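Local coordinates for calcium homeostasis modulator protein 5 (Homo sapiens, PDB 7D60) that may assemble into large-pore ion channels whose gating and conductance are likely regulated by membrane lipids, at residues 21-26 with 111-116; 124-129 with 155-160. All blocks are in the same frame, centred on the assembly; numbering follows the deposited sequence.

In the fold
The two contacts follow each other along the chain: contact 1 closes with 111-116 before contact 2 opens with 124-129. Their centres are about 25 Å apart. Contact 1 joins S1 (helix 15-38) to helix 109-120 of S3 inside the transmembrane part. Contact 2 joins the extracellular end of S3, on helix 123-130, to the loop that precedes helix 168-203. S3 is thus common to both. The contacts also touch directly, through Trp114 CZ2 and Phe124 CE1 at 4.3 Å. Together they tie S3 to S1 among bound lipids and to the disulfide-linked extracellular region of the channel subunit.

Contact 1 of 2, residues 21-26 with 111-116; sequences SFMALL and PVMWLS
Met113 reaches across from helix 109-120 and lays its terminal methyl on Met23 and Ala24 of helix 15-38. The contacts are van der Waals ones. The closest are with the backbone: Met113 CE lies over one face of the peptide group that links Met23 to Ala24, 3.6 Å from Met23 C. It is equally close to Ala24 N.

The side-chain packing surrounds the same methyl. Met23 CB, CG and CE all touch Met113 CE, with CG to CE at 3.8 Å. Met23 has CG anti to its own N (chi1 -154°), and a bend at chi3 (67°) turns its methyl back onto Met113 CE. The two methionine chains cross at about a right angle. Ala24 adds a looser touch on the sulfur, from CB to Met113 SD at 4.2 Å. The backbones are nearest at Ala24 and Met113, whose CA atoms are 6.9 Å apart.

The two segments share no hydrogen bond. Within helix 109-120, Val112 O accepts from both Ser116 N and Ser116 OG, which reach it from opposite faces of its carbonyl plane. The bond from Ser116 OG to Val112 O is 3.1 Å long and tucks the serine hydroxyl against its own helix.

The contact joins S1 to S3 in the membrane, beside bound lipid. One 1,2-dioctanoyl-sn-glycero-3-phosphate touches Met23, and others touch Ser21, Phe22 and Leu26. Met113 also packs on Thr27 of S1. Helix 47-68 meets the S3 segment through Pro111 and Trp114, whose NE1 is hydrogen-bonded to Leu55 O. Helix 168-203 packs against Val112, Leu115 and Ser116.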
loop_
_atom_site.group_PDB
_atom_site.type_symbol
_atom_site.label_atom_id
_atom_site.label_comp_id
_atom_site.label_asym_id
_atom_site.label_seq_id
_atom_site.Cartn_x
_atom_site.Cartn_y
_atom_site.Cartn_z
ATOM N N SER A 21 8.723 -26.882 24.417
ATOM C CA SER A 21 8.693 -25.445 24.645
ATOM C C SER A 21 7.383 -24.818 24.210
ATOM O O SER A 21 7.013 -23.756 24.718
ATOM C CB SER A 21 9.842 -24.761 23.906
ATOM O OG SER A 21 11.071 -24.970 24.572
ATOM N N PHE A 22 6.680 -25.440 23.266
ATOM C CA PHE A 22 5.356 -24.964 22.897
ATOM C C PHE A 22 4.305 -25.416 23.898
ATOM O O PHE A 22 3.243 -24.795 24.000
ATOM C CB PHE A 22 4.993 -25.448 21.495
ATOM C CG PHE A 22 3.876 -24.680 20.865
ATOM C CD1 PHE A 22 2.605 -25.222 20.787
ATOM C CD2 PHE A 22 4.094 -23.410 20.358
ATOM C CE1 PHE A 22 1.568 -24.513 20.209
ATOM C CE2 PHE A 22 3.065 -22.694 19.780
ATOM C CZ PHE A 22 1.798 -23.248 19.705
ATOM N N MET A 23 4.577 -26.492 24.634
ATOM C CA MET A 23 3.676 -26.903 25.701
ATOM C C MET A 23 3.773 -25.970 26.897
ATOM O O MET A 23 2.775 -25.746 27.589
ATOM C CB MET A 23 3.985 -28.335 26.124
ATOM C CG MET A 23 2.811 -29.061 26.730
ATOM S SD MET A 23 3.006 -30.845 26.642
ATOM C CE MET A 23 4.384 -31.074 27.750
ATOM N N ALA A 24 4.961 -25.421 27.158
ATOM C CA ALA A 24 5.120 -24.496 28.272
ATOM C C ALA A 24 4.505 -23.141 27.970
ATOM O O ALA A 24 4.021 -22.465 28.882
ATOM C CB ALA A 24 6.597 -24.341 28.618
ATOM N N LEU A 25 4.510 -22.727 26.705
ATOM C CA LEU A 25 3.909 -21.452 26.342
ATOM C C LEU A 25 2.389 -21.531 26.339
ATOM O O LEU A 25 1.718 -20.511 26.528
ATOM C CB LEU A 25 4.443 -21.003 24.979
ATOM C CG LEU A 25 4.192 -19.589 24.442
ATOM C CD1 LEU A 25 5.400 -19.146 23.644
ATOM C CD2 LEU A 25 2.957 -19.521 23.556
ATOM N N LEU A 26 1.828 -22.721 26.130
ATOM C CA LEU A 26 0.381 -22.872 26.193
ATOM C C LEU A 26 -0.106 -22.983 27.630
ATOM O O LEU A 26 -1.225 -22.570 27.941
ATOM C CB LEU A 26 -0.058 -24.094 25.391
ATOM C CG LEU A 26 -0.438 -23.829 23.935
ATOM C CD1 LEU A 26 -0.543 -25.133 23.171
ATOM C CD2 LEU A 26 -1.740 -23.057 23.862
ATOM N N PRO A 111 0.829 -32.197 33.560
ATOM C CA PRO A 111 0.361 -31.877 34.924
ATOM C C PRO A 111 1.367 -31.135 35.786
ATOM O O PRO A 111 0.975 -30.224 36.521
ATOM C CB PRO A 111 0.043 -33.256 35.507
ATOM C CG PRO A 111 -0.403 -34.010 34.386
ATOM C CD PRO A 111 0.408 -33.569 33.210
ATOM N N VAL A 112 2.649 -31.501 35.734
ATOM C CA VAL A 112 3.649 -30.844 36.570
ATOM C C VAL A 112 3.929 -29.432 36.066
ATOM O O VAL A 112 4.145 -28.512 36.860
ATOM C CB VAL A 112 4.914 -31.724 36.637
ATOM C CG1 VAL A 112 6.069 -31.018 37.309
ATOM C CG2 VAL A 112 4.610 -32.990 37.393
ATOM N N MET A 113 3.862 -29.216 34.754
ATOM C CA MET A 113 4.015 -27.870 34.222
ATOM C C MET A 113 2.817 -26.980 34.523
ATOM O O MET A 113 2.947 -25.757 34.465
ATOM C CB MET A 113 4.250 -27.917 32.715
ATOM C CG MET A 113 5.612 -28.456 32.321
ATOM S SD MET A 113 6.162 -27.960 30.680
ATOM C CE MET A 113 4.607 -27.877 29.811
ATOM N N TRP A 114 1.656 -27.557 34.832
ATOM C CA TRP A 114 0.528 -26.743 35.266
ATOM C C TRP A 114 0.690 -26.320 36.716
ATOM O O TRP A 114 0.446 -25.161 37.058
ATOM C CB TRP A 114 -0.786 -27.502 35.079
ATOM C CG TRP A 114 -1.926 -26.906 35.844
ATOM C CD1 TRP A 114 -2.428 -27.332 37.036
ATOM C CD2 TRP A 114 -2.694 -25.765 35.474
ATOM N NE1 TRP A 114 -3.455 -26.526 37.431
ATOM C CE2 TRP A 114 -3.640 -25.555 36.486
ATOM C CE3 TRP A 114 -2.675 -24.899 34.380
ATOM C CZ2 TRP A 114 -4.559 -24.520 36.439
ATOM C CZ3 TRP A 114 -3.585 -23.875 34.334
ATOM C CH2 TRP A 114 -4.517 -23.693 35.356
ATOM N N LEU A 115 1.098 -27.249 37.580
ATOM C CA LEU A 115 1.221 -26.983 39.005
ATOM C C LEU A 115 2.330 -25.998 39.332
ATOM O O LEU A 115 2.300 -25.389 40.400
ATOM C CB LEU A 115 1.475 -28.285 39.749
ATOM C CG LEU A 115 0.260 -29.024 40.273
ATOM C CD1 LEU A 115 0.637 -30.442 40.614
ATOM C CD2 LEU A 115 -0.266 -28.311 41.492
ATOM N N SER A 116 3.305 -25.833 38.448
ATOM C CA SER A 116 4.404 -24.913 38.681
ATOM C C SER A 116 4.063 -23.491 38.272
ATOM O O SER A 116 4.422 -22.549 38.977
ATOM C CB SER A 116 5.637 -25.386 37.923
ATOM O OG SER A 116 6.069 -26.638 38.410
#

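Contact 2 of 2, residues 124-129 with 155-160; sequences FYECAM and KVSCGK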
loop_
_atom_site.group_PDB
_atom_site.type_symbol
_atom_site.label_atom_id
_atom_site.label_comp_id
_atom_site.label_asym_id
_atom_site.label_seq_id
_atom_site.Cartn_x
_atom_site.Cartn_y
_atom_site.Cartn_z
ATOM N N PHE A 124 -3.963 -18.936 43.576
ATOM C CA PHE A 124 -4.716 -20.106 44.010
ATOM C C PHE A 124 -4.290 -20.569 45.393
ATOM O O PHE A 124 -5.107 -21.116 46.135
ATOM C CB PHE A 124 -4.560 -21.266 43.023
ATOM C CG PHE A 124 -4.982 -20.952 41.613
ATOM C CD1 PHE A 124 -4.367 -21.583 40.552
ATOM C CD2 PHE A 124 -5.991 -20.053 41.345
ATOM C CE1 PHE A 124 -4.738 -21.312 39.255
ATOM C CE2 PHE A 124 -6.360 -19.776 40.046
ATOM C CZ PHE A 124 -5.734 -20.408 39.004
ATOM N N TYR A 125 -3.024 -20.368 45.752
ATOM C CA TYR A 125 -2.545 -20.764 47.070
ATOM C C TYR A 125 -2.962 -19.768 48.137
ATOM O O TYR A 125 -3.171 -20.157 49.288
ATOM C CB TYR A 125 -1.022 -20.912 47.040
ATOM C CG TYR A 125 -0.349 -21.284 48.348
ATOM C CD1 TYR A 125 -0.168 -22.609 48.701
ATOM C CD2 TYR A 125 0.147 -20.306 49.210
ATOM C CE1 TYR A 125 0.453 -22.951 49.880
ATOM C CE2 TYR A 125 0.767 -20.639 50.383
ATOM C CZ TYR A 125 0.918 -21.961 50.713
ATOM O OH TYR A 125 1.542 -22.294 51.886
ATOM N N GLU A 126 -3.068 -18.491 47.776
ATOM C CA GLU A 126 -3.465 -17.464 48.730
ATOM C C GLU A 126 -4.914 -17.645 49.168
ATOM O O GLU A 126 -5.242 -17.453 50.344
ATOM C CB GLU A 126 -3.231 -16.092 48.101
ATOM C CG GLU A 126 -3.963 -14.934 48.732
ATOM C CD GLU A 126 -3.779 -13.652 47.950
ATOM O OE1 GLU A 126 -2.775 -13.545 47.218
ATOM O OE2 GLU A 126 -4.635 -12.753 48.063
ATOM N N CYS A 127 -5.785 -18.050 48.241
ATOM C CA CYS A 127 -7.171 -18.349 48.583
ATOM C C CYS A 127 -7.277 -19.613 49.429
ATOM O O CYS A 127 -8.081 -19.671 50.361
ATOM C CB CYS A 127 -7.996 -18.477 47.301
ATOM S SG CYS A 127 -9.801 -18.495 47.477
ATOM N N ALA A 128 -6.461 -20.625 49.144
ATOM C CA ALA A 128 -6.603 -21.901 49.834
ATOM C C ALA A 128 -5.944 -21.900 51.208
ATOM O O ALA A 128 -6.441 -22.550 52.132
ATOM C CB ALA A 128 -6.032 -23.027 48.976
ATOM N N MET A 129 -4.822 -21.197 51.369
ATOM C CA MET A 129 -4.134 -21.143 52.654
ATOM C C MET A 129 -4.828 -20.227 53.656
ATOM O O MET A 129 -4.580 -20.354 54.859
ATOM C CB MET A 129 -2.680 -20.698 52.443
ATOM C CG MET A 129 -1.705 -20.989 53.576
ATOM S SD MET A 129 -1.973 -22.551 54.425
ATOM C CE MET A 129 -1.173 -23.693 53.310
ATOM N N LYS A 155 -10.681 -13.542 55.191
ATOM C CA LYS A 155 -11.206 -12.370 54.517
ATOM C C LYS A 155 -10.118 -11.472 53.955
ATOM O O LYS A 155 -10.433 -10.407 53.428
ATOM C CB LYS A 155 -12.092 -11.566 55.470
ATOM C CG LYS A 155 -13.514 -12.063 55.549
ATOM C CD LYS A 155 -14.364 -11.149 56.393
ATOM C CE LYS A 155 -14.367 -11.599 57.835
ATOM N NZ LYS A 155 -14.733 -13.032 57.950
ATOM N N VAL A 156 -8.851 -11.884 54.032
ATOM C CA VAL A 156 -7.750 -11.004 53.659
ATOM C C VAL A 156 -7.645 -10.820 52.147
ATOM O O VAL A 156 -7.044 -9.844 51.686
ATOM C CB VAL A 156 -6.440 -11.543 54.273
ATOM C CG1 VAL A 156 -5.885 -12.712 53.477
ATOM C CG2 VAL A 156 -5.405 -10.443 54.429
ATOM N N SER A 157 -8.246 -11.708 51.353
ATOM C CA SER A 157 -8.164 -11.577 49.904
ATOM C C SER A 157 -9.140 -10.534 49.382
ATOM O O SER A 157 -8.771 -9.674 48.575
ATOM C CB SER A 157 -8.426 -12.929 49.240
ATOM O OG SER A 157 -7.346 -13.818 49.446
ATOM N N CYS A 158 -10.390 -10.583 49.845
ATOM C CA CYS A 158 -11.439 -9.681 49.383
ATOM C C CYS A 158 -11.300 -8.265 49.927
ATOM O O CYS A 158 -12.064 -7.389 49.510
ATOM C CB CYS A 158 -12.822 -10.214 49.781
ATOM S SG CYS A 158 -13.153 -11.967 49.466
ATOM N N GLY A 159 -10.359 -8.015 50.831
ATOM C CA GLY A 159 -10.403 -6.807 51.621
ATOM C C GLY A 159 -11.503 -6.929 52.660
ATOM O O GLY A 159 -11.936 -8.033 53.009
ATOM N N LYS A 160 -11.974 -5.771 53.132
ATOM C CA LYS A 160 -13.085 -5.648 54.084
ATOM C C LYS A 160 -12.807 -6.424 55.373
ATOM O O LYS A 160 -13.545 -7.330 55.763
ATOM C CB LYS A 160 -14.418 -6.081 53.452
ATOM C CG LYS A 160 -14.675 -5.529 52.057
ATOM C CD LYS A 160 -15.503 -6.498 51.230
ATOM C CE LYS A 160 -16.919 -6.619 51.768
ATOM N NZ LYS A 160 -17.774 -7.489 50.909
#
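Glu126 sits on a helical turn and faces Ser157 in a loop where residues 156-158 have helical backbone angles but no regular bonds, with the two CA atoms 7.6 Å apart. One side-chain hydrogen bond joins the segments. Ser157 OG donates to Glu126 OE2 at 3.2 Å. The hydroxyl approaches the anti lone pair of OE2, on the side away from the other carboxylate oxygen. Glu126 OE1 stands farther off, 5.1 Å from Ser157 OG, so a single oxygen makes the bond.

The aliphatic part of the glutamate takes a share as well. Glu126 CG lies 3.6 Å from Ser157 OG, so the hydroxyl rests alongside the chain as well as at its end. Glu126 has CG anti to its backbone N (chi1 161°) and is extended beyond it, which carries the carboxylate out from the helix to the loop. Ser157 points its side chain at the helix, with OG anti to its own carbonyl carbon (chi1 -71°). An alanine in place of Glu126 would probably leave the Ser157 hydroxyl without this acceptor and open a gap between helix and loop.

Both segments are fixed nearby by disulfides to the extracellular link between S1 and S2. Cys127 is bonded to Cys41, and Cys158 to Cys43. The contact therefore lies at the extracellular end of S3, within a cystine-braced region. Helix 168-203 lies beside it, with Lys172 against Glu126 and Leu175 against Met129. Helix 47-68 is touched by Cys127, at Asn47 and Tyr50, and by Phe124, at Leu55.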